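PDB 3QKI: glucose-6-phosphate isomerase from Plasmodium falciparum, which probably catalyses the reversible interconversion of alpha-D-glucose 6-phosphate and beta-D-fructose 6-phosphate, an early step of glycolysis. Local coordinates for residues Ile248-Thr253 / Phe303-Trp308; Val283-Asn288 / Thr316-Ile321; Leu434-Gln439 / Phe473-Ala478; Glu490-Asn495 / Glu500-Lys505. All blocks are in the same frame, centred on the assembly; numbering follows the deposited sequence. Where two conformers were deposited one is given.

Contact 1 (Ile248-Thr253 / Phe303-Trp308)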
loop_
_atom_site.group_PDB
_atom_site.type_symbol
_atom_site.label_atom_id
_atom_site.label_comp_id
_atom_site.label_asym_id
_atom_site.label_seq_id
_atom_site.Cartn_x
_atom_site.Cartn_y
_atom_site.Cartn_z
ATOM N N ILE A 248 -17.379 3.312 15.391
ATOM C CA ILE A 248 -16.578 2.301 16.080
ATOM C C ILE A 248 -15.473 2.942 16.888
ATOM O O ILE A 248 -14.529 3.506 16.321
ATOM C CB ILE A 248 -16.048 1.226 15.100
ATOM C CG1 ILE A 248 -17.217 0.605 14.280
ATOM C CG2 ILE A 248 -15.302 0.127 15.918
ATOM C CD1 ILE A 248 -16.938 0.309 12.919
ATOM N N SER A 249 -15.605 2.866 18.230
ATOM C CA SER A 249 -14.641 3.440 19.181
ATOM C C SER A 249 -14.950 2.885 20.552
ATOM O O SER A 249 -16.042 3.140 21.075
ATOM C CB SER A 249 -14.735 4.973 19.212
ATOM O OG SER A 249 -13.972 5.502 20.280
ATOM N N LYS A 250 -13.987 2.161 21.155
ATOM C CA LYS A 250 -14.204 1.604 22.500
ATOM C C LYS A 250 -14.625 2.692 23.529
ATOM O O LYS A 250 -15.647 2.548 24.201
ATOM C CB LYS A 250 -12.948 0.844 22.963
ATOM C CG LYS A 250 -13.099 0.111 24.303
ATOM C CD LYS A 250 -14.027 -1.099 24.242
ATOM C CE LYS A 250 -13.756 -2.099 25.352
ATOM N NZ LYS A 250 -14.164 -1.586 26.694
ATOM N N THR A 251 -13.861 3.792 23.603
ATOM C CA THR A 251 -14.111 4.892 24.539
ATOM C C THR A 251 -15.181 5.891 24.090
ATOM O O THR A 251 -15.701 6.631 24.923
ATOM C CB THR A 251 -12.803 5.644 24.790
ATOM O OG1 THR A 251 -12.339 6.217 23.565
ATOM C CG2 THR A 251 -11.726 4.751 25.413
ATOM N N PHE A 252 -15.431 5.987 22.766
ATOM C CA PHE A 252 -16.329 6.961 22.159
ATOM C C PHE A 252 -15.774 8.364 22.372
ATOM O O PHE A 252 -16.531 9.328 22.356
ATOM C CB PHE A 252 -17.808 6.796 22.605
ATOM C CG PHE A 252 -18.760 6.746 21.430
ATOM C CD1 PHE A 252 -18.655 5.743 20.476
ATOM C CD2 PHE A 252 -19.780 7.688 21.294
ATOM C CE1 PHE A 252 -19.542 5.688 19.404
ATOM C CE2 PHE A 252 -20.667 7.630 20.209
ATOM C CZ PHE A 252 -20.528 6.646 19.264
ATOM N N THR A 253 -14.423 8.469 22.551
ATOM C CA THR A 253 -13.719 9.748 22.731
ATOM C C THR A 253 -12.557 9.892 21.749
ATOM O O THR A 253 -11.966 10.960 21.676
ATOM C CB THR A 253 -13.229 9.959 24.173
ATOM O OG1 THR A 253 -12.289 8.947 24.505
ATOM C CG2 THR A 253 -14.353 10.022 25.193
ATOM N N PHE A 303 -23.322 -1.948 20.325
ATOM C CA PHE A 303 -22.783 -3.304 20.303
ATOM C C PHE A 303 -21.448 -3.309 21.050
ATOM O O PHE A 303 -20.552 -2.523 20.761
ATOM C CB PHE A 303 -22.659 -3.787 18.856
ATOM C CG PHE A 303 -24.006 -3.879 18.159
ATOM C CD1 PHE A 303 -24.622 -2.743 17.637
ATOM C CD2 PHE A 303 -24.683 -5.085 18.083
ATOM C CE1 PHE A 303 -25.855 -2.834 16.999
ATOM C CE2 PHE A 303 -25.931 -5.164 17.457
ATOM C CZ PHE A 303 -26.508 -4.042 16.925
ATOM N N GLU A 304 -21.359 -4.133 22.066
ATOM C CA GLU A 304 -20.189 -4.153 22.914
ATOM C C GLU A 304 -19.057 -5.080 22.458
ATOM O O GLU A 304 -19.245 -6.016 21.682
ATOM C CB GLU A 304 -20.606 -4.372 24.400
ATOM C CG GLU A 304 -20.507 -5.790 24.926
ATOM C CD GLU A 304 -21.219 -6.104 26.231
ATOM O OE1 GLU A 304 -20.526 -6.345 27.246
ATOM O OE2 GLU A 304 -22.468 -6.210 26.211
ATOM N N PHE A 305 -17.866 -4.750 22.932
ATOM C CA PHE A 305 -16.637 -5.521 22.824
ATOM C C PHE A 305 -15.841 -5.308 24.112
ATOM O O PHE A 305 -16.291 -4.549 24.966
ATOM C CB PHE A 305 -15.896 -5.350 21.491
ATOM C CG PHE A 305 -15.190 -4.049 21.212
ATOM C CD1 PHE A 305 -15.912 -2.888 20.967
ATOM C CD2 PHE A 305 -13.816 -4.019 21.024
ATOM C CE1 PHE A 305 -15.265 -1.705 20.625
ATOM C CE2 PHE A 305 -13.167 -2.837 20.676
ATOM C CZ PHE A 305 -13.895 -1.684 20.480
ATOM N N TRP A 306 -14.775 -6.067 24.329
ATOM C CA TRP A 306 -14.092 -6.071 25.623
ATOM C C TRP A 306 -12.640 -5.643 25.584
ATOM O O TRP A 306 -12.013 -5.690 24.521
ATOM C CB TRP A 306 -14.297 -7.451 26.279
ATOM C CG TRP A 306 -15.752 -7.815 26.305
ATOM C CD1 TRP A 306 -16.682 -7.393 27.218
ATOM C CD2 TRP A 306 -16.493 -8.432 25.235
ATOM N NE1 TRP A 306 -17.945 -7.741 26.803
ATOM C CE2 TRP A 306 -17.861 -8.381 25.590
ATOM C CE3 TRP A 306 -16.132 -9.010 24.000
ATOM C CZ2 TRP A 306 -18.868 -8.927 24.777
ATOM C CZ3 TRP A 306 -17.128 -9.560 23.207
ATOM C CH2 TRP A 306 -18.477 -9.520 23.597
ATOM N N ASP A 307 -12.096 -5.225 26.745
ATOM C CA ASP A 307 -10.707 -4.761 26.815
ATOM C C ASP A 307 -9.658 -5.817 26.435
ATOM O O ASP A 307 -8.556 -5.442 26.052
ATOM C CB ASP A 307 -10.382 -4.028 28.142
ATOM C CG ASP A 307 -10.287 -4.887 29.388
ATOM O OD1 ASP A 307 -9.995 -4.323 30.474
ATOM O OD2 ASP A 307 -10.521 -6.124 29.290
ATOM N N TRP A 308 -10.017 -7.121 26.507
ATOM C CA TRP A 308 -9.148 -8.232 26.115
ATOM C C TRP A 308 -9.145 -8.476 24.584
ATOM O O TRP A 308 -8.505 -9.411 24.095
ATOM C CB TRP A 308 -9.410 -9.510 26.933
ATOM C CG TRP A 308 -10.855 -9.822 27.199
ATOM C CD1 TRP A 308 -11.513 -9.681 28.386
ATOM C CD2 TRP A 308 -11.794 -10.415 26.289
ATOM N NE1 TRP A 308 -12.809 -10.108 28.263
ATOM C CE2 TRP A 308 -13.004 -10.592 26.994
ATOM C CE3 TRP A 308 -11.733 -10.812 24.938
ATOM C CZ2 TRP A 308 -14.148 -11.125 26.392
ATOM C CZ3 TRP A 308 -12.859 -11.364 24.352
ATOM C CH2 TRP A 308 -14.049 -11.515 25.074
#
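Lys250 lies across the Phe305 ring where two loops meet at the C-terminal ends of strands of the parallel sheet, in an SIS-type alpha/beta fold. The loop after strand 243-248 contributes Ser249, Lys250 and Thr251 to the site that binds beta-D-fructose 6-phosphate, although no sugar is bound to this chain here.

The tight part is aliphatic chain against aromatic ring. Lys250 CD stands over one face of Phe305, 3.9 Å from the ring centroid and only 14° off the ring normal, a CH-pi contact. Closer to the backbone, Lys250 CB meets Phe305 CZ at 3.7 Å. The lysine chain leaves with CG anti to the backbone N (chi1 -175°), then bends at chi2 and chi4; this carries CE past the ring to 3.5 Å from Phe305 O. That carbonyl oxygen is buried by the contact and has no hydrogen-bond partner in the model. Beyond the ring, the ammonium group of Lys250 is held by Thr287 OG1.

The outer side is looser. Exposed Asp307 touches Lys250 through its backbone, with Lys250 CE 3.8 Å from Asp307 N, while its carboxylate turns away; Lys250 NZ and Asp307 OD1 remain 6.3 Å apart. The sugar-phosphate-binding loop also braces itself through an ST motif: Ser249 OG accepts from Phe252 N at 2.9 Å.

Contact 2 (Val283-Asn288 / Thr316-Ile321)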
loop_
_atom_site.group_PDB
_atom_site.type_symbol
_atom_site.label_atom_id
_atom_site.label_comp_id
_atom_site.label_asym_id
_atom_site.label_seq_id
_atom_site.Cartn_x
_atom_site.Cartn_y
_atom_site.Cartn_z
ATOM N N VAL A 283 -25.585 3.743 14.643
ATOM C CA VAL A 283 -25.207 2.639 15.508
ATOM C C VAL A 283 -23.797 2.842 16.074
ATOM O O VAL A 283 -22.970 3.549 15.468
ATOM C CB VAL A 283 -25.548 1.197 15.033
ATOM C CG1 VAL A 283 -26.532 1.179 13.885
ATOM C CG2 VAL A 283 -24.326 0.373 14.716
ATOM N N ALA A 284 -23.539 2.292 17.268
ATOM C CA ALA A 284 -22.203 2.402 17.830
ATOM C C ALA A 284 -21.647 1.057 18.195
ATOM O O ALA A 284 -22.380 0.168 18.611
ATOM C CB ALA A 284 -22.214 3.305 19.056
ATOM N N VAL A 285 -20.332 0.904 18.051
ATOM C CA VAL A 285 -19.628 -0.282 18.506
ATOM C C VAL A 285 -18.706 0.333 19.534
ATOM O O VAL A 285 -17.762 1.049 19.170
ATOM C CB VAL A 285 -18.896 -1.079 17.404
ATOM C CG1 VAL A 285 -18.080 -2.207 18.019
ATOM C CG2 VAL A 285 -19.894 -1.642 16.384
ATOM N N SER A 286 -19.086 0.190 20.826
ATOM C CA SER A 286 -18.416 0.856 21.943
ATOM C C SER A 286 -18.871 0.269 23.290
ATOM O O SER A 286 -19.862 -0.462 23.352
ATOM C CB SER A 286 -18.822 2.331 21.951
ATOM O OG SER A 286 -18.161 3.094 22.947
ATOM N N THR A 287 -18.203 0.686 24.391
ATOM C CA THR A 287 -18.651 0.277 25.743
ATOM C C THR A 287 -18.993 1.497 26.552
ATOM O O THR A 287 -19.486 1.376 27.682
ATOM C CB THR A 287 -17.612 -0.572 26.438
ATOM O OG1 THR A 287 -16.376 0.144 26.432
ATOM C CG2 THR A 287 -17.455 -1.906 25.765
ATOM N N ASN A 288 -18.725 2.678 25.994
ATOM C CA ASN A 288 -19.039 3.879 26.742
ATOM C C ASN A 288 -20.508 4.220 26.523
ATOM O O ASN A 288 -20.849 5.017 25.642
ATOM C CB ASN A 288 -18.122 5.015 26.365
ATOM C CG ASN A 288 -18.221 6.172 27.327
ATOM O OD1 ASN A 288 -19.280 6.443 27.926
ATOM N ND2 ASN A 288 -17.123 6.876 27.489
ATOM N N THR A 316 -13.060 -9.963 14.472
ATOM C CA THR A 316 -13.956 -11.049 14.876
ATOM C C THR A 316 -14.881 -10.687 16.050
ATOM O O THR A 316 -15.715 -11.495 16.446
ATOM C CB THR A 316 -13.222 -12.393 15.028
ATOM O OG1 THR A 316 -12.227 -12.272 16.057
ATOM C CG2 THR A 316 -12.609 -12.872 13.700
ATOM N N SER A 317 -14.791 -9.459 16.560
ATOM C CA SER A 317 -15.724 -8.984 17.593
ATOM C C SER A 317 -16.792 -8.206 16.808
ATOM O O SER A 317 -16.705 -8.151 15.572
ATOM C CB SER A 317 -15.024 -8.040 18.573
ATOM O OG SER A 317 -14.759 -6.770 17.984
ATOM N N SER A 318 -17.749 -7.542 17.509
ATOM C CA SER A 318 -18.764 -6.690 16.880
ATOM C C SER A 318 -18.153 -5.632 15.928
ATOM O O SER A 318 -18.813 -5.248 14.963
ATOM C CB SER A 318 -19.628 -6.010 17.936
ATOM O OG SER A 318 -18.821 -5.353 18.895
ATOM N N VAL A 319 -16.904 -5.198 16.170
ATOM C CA VAL A 319 -16.172 -4.224 15.318
ATOM C C VAL A 319 -16.336 -4.569 13.813
ATOM O O VAL A 319 -16.722 -3.708 13.013
ATOM C CB VAL A 319 -14.665 -4.111 15.694
ATOM C CG1 VAL A 319 -13.880 -3.327 14.624
ATOM C CG2 VAL A 319 -14.487 -3.482 17.077
ATOM N N GLY A 320 -16.059 -5.823 13.475
ATOM C CA GLY A 320 -16.180 -6.322 12.112
ATOM C C GLY A 320 -17.435 -7.138 11.889
ATOM O O GLY A 320 -18.066 -7.010 10.842
ATOM N N ILE A 321 -17.836 -7.977 12.869
ATOM C CA ILE A 321 -19.007 -8.847 12.692
ATOM C C ILE A 321 -20.305 -8.078 12.439
ATOM O O ILE A 321 -21.100 -8.516 11.628
ATOM C CB ILE A 321 -19.131 -10.003 13.721
ATOM C CG1 ILE A 321 -17.821 -10.855 13.811
ATOM C CG2 ILE A 321 -20.356 -10.906 13.426
ATOM C CD1 ILE A 321 -17.239 -11.503 12.412
#
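Val285 points at the first turn of helix 318-328, and its CG1 methyl makes the closest approaches. The apolar part is small: Val285 CG1 reaches Val319 CG2 at 3.9 Å. A chi1 of 174° turns CG1 toward Ser318 and Val319.

Next come methyl-to-polar contacts. Val285 CG1 is 3.3 Å from Ser318 OG and 3.7 Å from Val319 N, while the other methyl, Val285 CG2, lies 4.0 Å from Ser318 O. The serine hydroxyl has its polar partner elsewhere, in Glu304 O, so CG1 rests against an oxygen that is already bonded. This is a helix N terminus packed on one face of the parallel sheet of an SIS-type alpha/beta fold, just where strand 282-285 ends; Ile248 of the adjacent strand touches both valines.

The hydrogen bonds stay on each side of the contact. Ser317 is the N-cap, its OG accepting from Val319 N at 3.2 Å, and Ser317 O takes both Gly320 N and Ile321 N. At the strand end, Ser286 OG accepts from Asn288 N at 3.1 Å in an ST turn, and Asn288 in turn caps helix 289-295 through OD1 to Leu291 N.

Contact 3 (Leu434-Gln439 / Phe473-Ala478)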
loop_
_atom_site.group_PDB
_atom_site.type_symbol
_atom_site.label_atom_id
_atom_site.label_comp_id
_atom_site.label_asym_id
_atom_site.label_seq_id
_atom_site.Cartn_x
_atom_site.Cartn_y
_atom_site.Cartn_z
ATOM N N LEU A 434 13.281 -4.770 -8.020
ATOM C CA LEU A 434 14.054 -4.711 -6.775
ATOM C C LEU A 434 14.085 -6.081 -6.070
ATOM O O LEU A 434 15.154 -6.522 -5.642
ATOM C CB LEU A 434 13.504 -3.610 -5.848
ATOM C CG LEU A 434 14.280 -3.339 -4.557
ATOM C CD1 LEU A 434 14.126 -1.943 -4.110
ATOM C CD2 LEU A 434 13.780 -4.225 -3.418
ATOM N N ILE A 435 12.934 -6.761 -5.999
ATOM C CA ILE A 435 12.813 -8.087 -5.361
ATOM C C ILE A 435 13.703 -9.117 -6.066
ATOM O O ILE A 435 14.231 -10.014 -5.400
ATOM C CB ILE A 435 11.328 -8.532 -5.179
ATOM C CG1 ILE A 435 10.547 -7.486 -4.336
ATOM C CG2 ILE A 435 11.220 -9.947 -4.548
ATOM C CD1 ILE A 435 9.065 -7.851 -3.927
ATOM N N HIS A 436 13.915 -8.973 -7.394
ATOM C CA HIS A 436 14.786 -9.902 -8.132
ATOM C C HIS A 436 16.236 -9.483 -8.156
ATOM O O HIS A 436 17.104 -10.355 -8.121
ATOM C CB HIS A 436 14.304 -10.124 -9.578
ATOM C CG HIS A 436 13.096 -11.005 -9.661
ATOM N ND1 HIS A 436 13.213 -12.400 -9.654
ATOM C CD2 HIS A 436 11.786 -10.677 -9.694
ATOM C CE1 HIS A 436 11.973 -12.859 -9.719
ATOM N NE2 HIS A 436 11.081 -11.867 -9.736
ATOM N N GLN A 437 16.515 -8.164 -8.288
ATOM C CA GLN A 437 17.887 -7.686 -8.482
ATOM C C GLN A 437 18.450 -6.667 -7.489
ATOM O O GLN A 437 19.641 -6.350 -7.544
ATOM C CB GLN A 437 18.103 -7.207 -9.944
ATOM C CG GLN A 437 18.047 -8.338 -10.986
ATOM C CD GLN A 437 18.402 -7.831 -12.367
ATOM O OE1 GLN A 437 17.993 -6.746 -12.794
ATOM N NE2 GLN A 437 19.177 -8.607 -13.111
ATOM N N GLY A 438 17.610 -6.121 -6.638
ATOM C CA GLY A 438 18.064 -5.191 -5.621
ATOM C C GLY A 438 18.196 -5.924 -4.306
ATOM O O GLY A 438 18.515 -7.122 -4.273
ATOM N N GLN A 439 17.897 -5.232 -3.214
ATOM C CA GLN A 439 17.963 -5.853 -1.902
ATOM C C GLN A 439 16.987 -7.050 -1.773
ATOM O O GLN A 439 15.913 -7.046 -2.412
ATOM C CB GLN A 439 17.807 -4.794 -0.808
ATOM C CG GLN A 439 16.425 -4.224 -0.646
ATOM C CD GLN A 439 16.399 -3.267 0.510
ATOM O OE1 GLN A 439 16.303 -2.058 0.324
ATOM N NE2 GLN A 439 16.547 -3.777 1.721
ATOM N N PHE A 473 3.374 -19.439 -9.628
ATOM C CA PHE A 473 4.376 -20.518 -9.576
ATOM C C PHE A 473 5.757 -20.060 -10.066
ATOM O O PHE A 473 6.759 -20.319 -9.403
ATOM C CB PHE A 473 3.881 -21.764 -10.331
ATOM C CG PHE A 473 2.617 -22.356 -9.736
ATOM C CD1 PHE A 473 2.663 -23.118 -8.569
ATOM C CD2 PHE A 473 1.372 -22.118 -10.321
ATOM C CE1 PHE A 473 1.486 -23.646 -8.004
ATOM C CE2 PHE A 473 0.202 -22.641 -9.752
ATOM C CZ PHE A 473 0.268 -23.390 -8.590
ATOM N N ALA A 474 5.799 -19.353 -11.210
ATOM C CA ALA A 474 7.017 -18.888 -11.849
ATOM C C ALA A 474 7.819 -17.911 -11.019
ATOM O O ALA A 474 9.049 -18.025 -11.020
ATOM C CB ALA A 474 6.709 -18.268 -13.185
ATOM N N GLN A 475 7.145 -16.939 -10.347
ATOM C CA GLN A 475 7.829 -15.926 -9.553
ATOM C C GLN A 475 8.576 -16.587 -8.398
ATOM O O GLN A 475 9.742 -16.286 -8.192
ATOM C CB GLN A 475 6.869 -14.812 -9.071
ATOM C CG GLN A 475 6.444 -13.830 -10.180
ATOM C CD GLN A 475 7.584 -12.984 -10.694
ATOM O OE1 GLN A 475 8.495 -12.605 -9.957
ATOM N NE2 GLN A 475 7.550 -12.662 -11.971
ATOM N N ALA A 476 7.924 -17.513 -7.685
ATOM C CA ALA A 476 8.528 -18.235 -6.558
ATOM C C ALA A 476 9.791 -18.993 -7.042
ATOM O O ALA A 476 10.844 -18.883 -6.421
ATOM C CB ALA A 476 7.512 -19.213 -5.964
ATOM N N ASP A 477 9.688 -19.701 -8.182
ATOM C CA ASP A 477 10.818 -20.418 -8.754
ATOM C C ASP A 477 11.937 -19.489 -9.255
ATOM O O ASP A 477 13.092 -19.781 -8.986
ATOM C CB ASP A 477 10.371 -21.389 -9.842
ATOM C CG ASP A 477 9.642 -22.620 -9.313
ATOM O OD1 ASP A 477 9.723 -22.887 -8.075
ATOM O OD2 ASP A 477 8.988 -23.323 -10.133
ATOM N N ALA A 478 11.601 -18.371 -9.951
ATOM C CA ALA A 478 12.587 -17.410 -10.459
ATOM C C ALA A 478 13.399 -16.804 -9.277
ATOM O O ALA A 478 14.625 -16.670 -9.362
ATOM C CB ALA A 478 11.900 -16.300 -11.267
HETATM O O HOH W 1 15.450 -14.125 -9.312
#
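Helices 428-437 and 464-481, which precede and follow strand 443-448 in the chain, are joined here through the ring of His436, set against Gln475 and Ala478. The imidazole uses both nitrogens. His436 NE2 donates to Gln475 OE1 at 2.7 Å, a nearly straight bond (163° at the hydrogen) in which the acceptor lies in the ring plane and the donor in the carbonyl plane. Ring and amide are themselves turned 77° apart, so they meet nearly at right angles and do not stack.

The CB bond of Gln475 does not head for His436, and the bend at chi2 (-67°) brings the amide round to the histidine. On the other nitrogen, His436 ND1 is 2.8 Å from a water that donates to Ala478 O at 2.7 Å. The direct bond and the water bridge together probably fix the ring's rotation. Ala478 CB adds a van der Waals contact 3.8 Å from His436 CE1.

Leu479, one residue further along helix 464-481, also packs on His436, while Ala476 turns to strand 513-518 of the mixed sheet. Gly553 and Gly557 of the second subunit pack on His436 and Gln475 respectively, placing this helix pair at the dimer interface.

Contact 4 (Glu490-Asn495 / Glu500-Lys505)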
loop_
_atom_site.group_PDB
_atom_site.type_symbol
_atom_site.label_atom_id
_atom_site.label_comp_id
_atom_site.label_asym_id
_atom_site.label_seq_id
_atom_site.Cartn_x
_atom_site.Cartn_y
_atom_site.Cartn_z
ATOM N N GLU A 490 25.118 -18.046 -22.428
ATOM C CA GLU A 490 24.609 -19.047 -23.370
ATOM C C GLU A 490 23.477 -18.473 -24.218
ATOM O O GLU A 490 23.487 -18.684 -25.426
ATOM C CB GLU A 490 24.161 -20.330 -22.640
ATOM C CG GLU A 490 23.780 -21.457 -23.583
ATOM C CD GLU A 490 23.535 -22.810 -22.942
ATOM O OE1 GLU A 490 23.109 -22.851 -21.764
ATOM O OE2 GLU A 490 23.754 -23.833 -23.630
ATOM N N GLU A 491 22.516 -17.732 -23.596
ATOM C CA GLU A 491 21.406 -17.074 -24.300
ATOM C C GLU A 491 21.959 -15.970 -25.210
ATOM O O GLU A 491 21.410 -15.727 -26.286
ATOM C CB GLU A 491 20.396 -16.477 -23.300
ATOM C CG GLU A 491 19.569 -17.516 -22.560
ATOM C CD GLU A 491 18.372 -17.010 -21.776
ATOM O OE1 GLU A 491 18.501 -15.985 -21.069
ATOM O OE2 GLU A 491 17.339 -17.715 -21.772
ATOM N N ASN A 492 23.078 -15.339 -24.810
ATOM C CA ASN A 492 23.711 -14.288 -25.612
ATOM C C ASN A 492 24.352 -14.787 -26.911
ATOM O O ASN A 492 24.651 -13.956 -27.775
ATOM C CB ASN A 492 24.707 -13.467 -24.817
ATOM C CG ASN A 492 24.911 -12.101 -25.442
ATOM O OD1 ASN A 492 23.953 -11.397 -25.729
ATOM N ND2 ASN A 492 26.142 -11.667 -25.612
ATOM N N GLU A 493 24.551 -16.121 -27.063
ATOM C CA GLU A 493 25.113 -16.713 -28.282
ATOM C C GLU A 493 24.197 -16.352 -29.457
ATOM O O GLU A 493 24.688 -16.146 -30.562
ATOM C CB GLU A 493 25.223 -18.244 -28.164
ATOM C CG GLU A 493 26.355 -18.740 -27.285
ATOM C CD GLU A 493 26.360 -20.230 -26.972
ATOM O OE1 GLU A 493 25.708 -21.009 -27.706
ATOM O OE2 GLU A 493 27.027 -20.620 -25.987
ATOM N N LYS A 494 22.883 -16.210 -29.189
ATOM C CA LYS A 494 21.896 -15.832 -30.193
ATOM C C LYS A 494 21.577 -14.316 -30.195
ATOM O O LYS A 494 21.475 -13.725 -31.277
ATOM C CB LYS A 494 20.623 -16.670 -30.021
ATOM C CG LYS A 494 20.844 -18.149 -30.325
ATOM C CD LYS A 494 19.515 -18.874 -30.284
ATOM C CE LYS A 494 19.584 -20.267 -30.852
ATOM N NZ LYS A 494 18.230 -20.881 -30.915
ATOM N N ASN A 495 21.430 -13.701 -28.989
ATOM C CA ASN A 495 21.091 -12.282 -28.818
ATOM C C ASN A 495 22.195 -11.353 -29.290
ATOM O O ASN A 495 21.912 -10.295 -29.856
ATOM C CB ASN A 495 20.746 -11.969 -27.354
ATOM C CG ASN A 495 19.555 -12.709 -26.783
ATOM O OD1 ASN A 495 18.729 -13.298 -27.496
ATOM N ND2 ASN A 495 19.431 -12.670 -25.473
ATOM N N GLU A 500 30.122 -7.025 -22.368
ATOM C CA GLU A 500 30.369 -6.368 -21.078
ATOM C C GLU A 500 29.072 -6.043 -20.317
ATOM O O GLU A 500 29.100 -5.903 -19.096
ATOM C CB GLU A 500 31.286 -5.137 -21.218
ATOM C CG GLU A 500 30.617 -3.925 -21.853
ATOM C CD GLU A 500 30.493 -3.901 -23.366
ATOM O OE1 GLU A 500 30.904 -4.887 -24.025
ATOM O OE2 GLU A 500 29.976 -2.887 -23.891
ATOM N N LEU A 501 27.942 -5.981 -21.034
ATOM C CA LEU A 501 26.640 -5.675 -20.438
ATOM C C LEU A 501 25.944 -6.883 -19.795
ATOM O O LEU A 501 24.953 -6.691 -19.101
ATOM C CB LEU A 501 25.722 -5.009 -21.502
ATOM C CG LEU A 501 26.249 -3.708 -22.182
ATOM C CD1 LEU A 501 25.369 -3.307 -23.339
ATOM C CD2 LEU A 501 26.359 -2.544 -21.205
ATOM N N LEU A 502 26.440 -8.119 -20.019
ATOM C CA LEU A 502 25.795 -9.346 -19.516
ATOM C C LEU A 502 25.538 -9.443 -18.004
ATOM O O LEU A 502 24.570 -10.089 -17.583
ATOM C CB LEU A 502 26.465 -10.615 -20.076
ATOM C CG LEU A 502 26.460 -10.789 -21.613
ATOM C CD1 LEU A 502 27.045 -12.136 -21.990
ATOM C CD2 LEU A 502 25.030 -10.640 -22.211
ATOM N N THR A 503 26.370 -8.781 -17.201
ATOM C CA THR A 503 26.262 -8.731 -15.735
ATOM C C THR A 503 24.890 -8.179 -15.295
ATOM O O THR A 503 24.324 -8.664 -14.323
ATOM C CB THR A 503 27.415 -7.903 -15.147
ATOM O OG1 THR A 503 27.543 -6.676 -15.868
ATOM C CG2 THR A 503 28.727 -8.653 -15.139
ATOM N N HIS A 504 24.350 -7.194 -16.052
ATOM C CA HIS A 504 23.041 -6.564 -15.830
ATOM C C HIS A 504 21.872 -7.556 -15.924
ATOM O O HIS A 504 20.798 -7.285 -15.411
ATOM C CB HIS A 504 22.854 -5.419 -16.846
ATOM C CG HIS A 504 23.833 -4.310 -16.653
ATOM N ND1 HIS A 504 23.573 -3.262 -15.793
ATOM C CD2 HIS A 504 25.056 -4.122 -17.210
ATOM C CE1 HIS A 504 24.647 -2.481 -15.844
ATOM N NE2 HIS A 504 25.558 -2.958 -16.683
ATOM N N LYS A 505 22.086 -8.704 -16.570
ATOM C CA LYS A 505 21.051 -9.703 -16.796
ATOM C C LYS A 505 21.118 -10.922 -15.851
ATOM O O LYS A 505 20.288 -11.835 -15.960
ATOM C CB LYS A 505 21.088 -10.147 -18.259
ATOM C CG LYS A 505 20.642 -9.062 -19.227
ATOM C CD LYS A 505 20.473 -9.679 -20.608
ATOM C CE LYS A 505 20.058 -8.667 -21.626
ATOM N NZ LYS A 505 19.973 -9.261 -22.986
HETATM O O HOH W 2 21.470 -11.329 -24.087
#
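The end of helix 485-495 and the 3-10 segment 500-505 face each other across a short turn, with the alpha carbons of Asn492 and Leu502 nearest, 8.1 Å apart. Both use i to i-3 bonds here: Lys505 N to Leu502 O at 3.0 Å in the 3-10 segment, and Glu493 N and Lys494 N in the helix, which is kinked where these two lack their bond to the turn before.

Asn492 and Leu502 point at each other. Leu502 CD2 stands over the face of the Asn492 amide, 3.5 Å from CG, with OD1 and ND2 a little further off, while CD1 lies 3.9 Å from Asn492 CB. A chi1 of -157° extends the amide to the leucine methyls and keeps OD1 for Met497 N in the turn. Leu502 also touches Tyr485 and Val488 of the helix.

Beside this pair, a water donates to Asn492 OD1 at 3.0 Å and accepts from Lys505 NZ at 2.8 Å. It also accepts from Asn495 ND2, less certainly because Asn495 has two conformers.

Asn492 OD1 thus gathers a backbone N-H and a water while the leucine methyl packs on the face of its amide, and the lysine ammonium is probably stabilised by that water and by a cation-pi contact with Trp552 of the second subunit.

In the fold
Going from the N terminus, contact 1 opens at the end of strand 243-248 and contact 2 opens on strand 282-285 before contact 1 closes at 303-308; contact 2 then closes on helix 318-328. The two therefore cross, their centres about 6 Å apart: contact 1 joins the loops after strands 243-248 and 302-303, and contact 2 ties strand 282-285, which lies between them in the sheet, to helix 318-328. Contacts 3 and 4 follow in series on the opposite side of the chain's centre. Contact 3 closes a loop that includes strand 443-448, and contact 4 a short turn before strand 513-518. A probable hydrogen bond from Gln437 NE2 to His504 O joins these two, and both reach the second subunit.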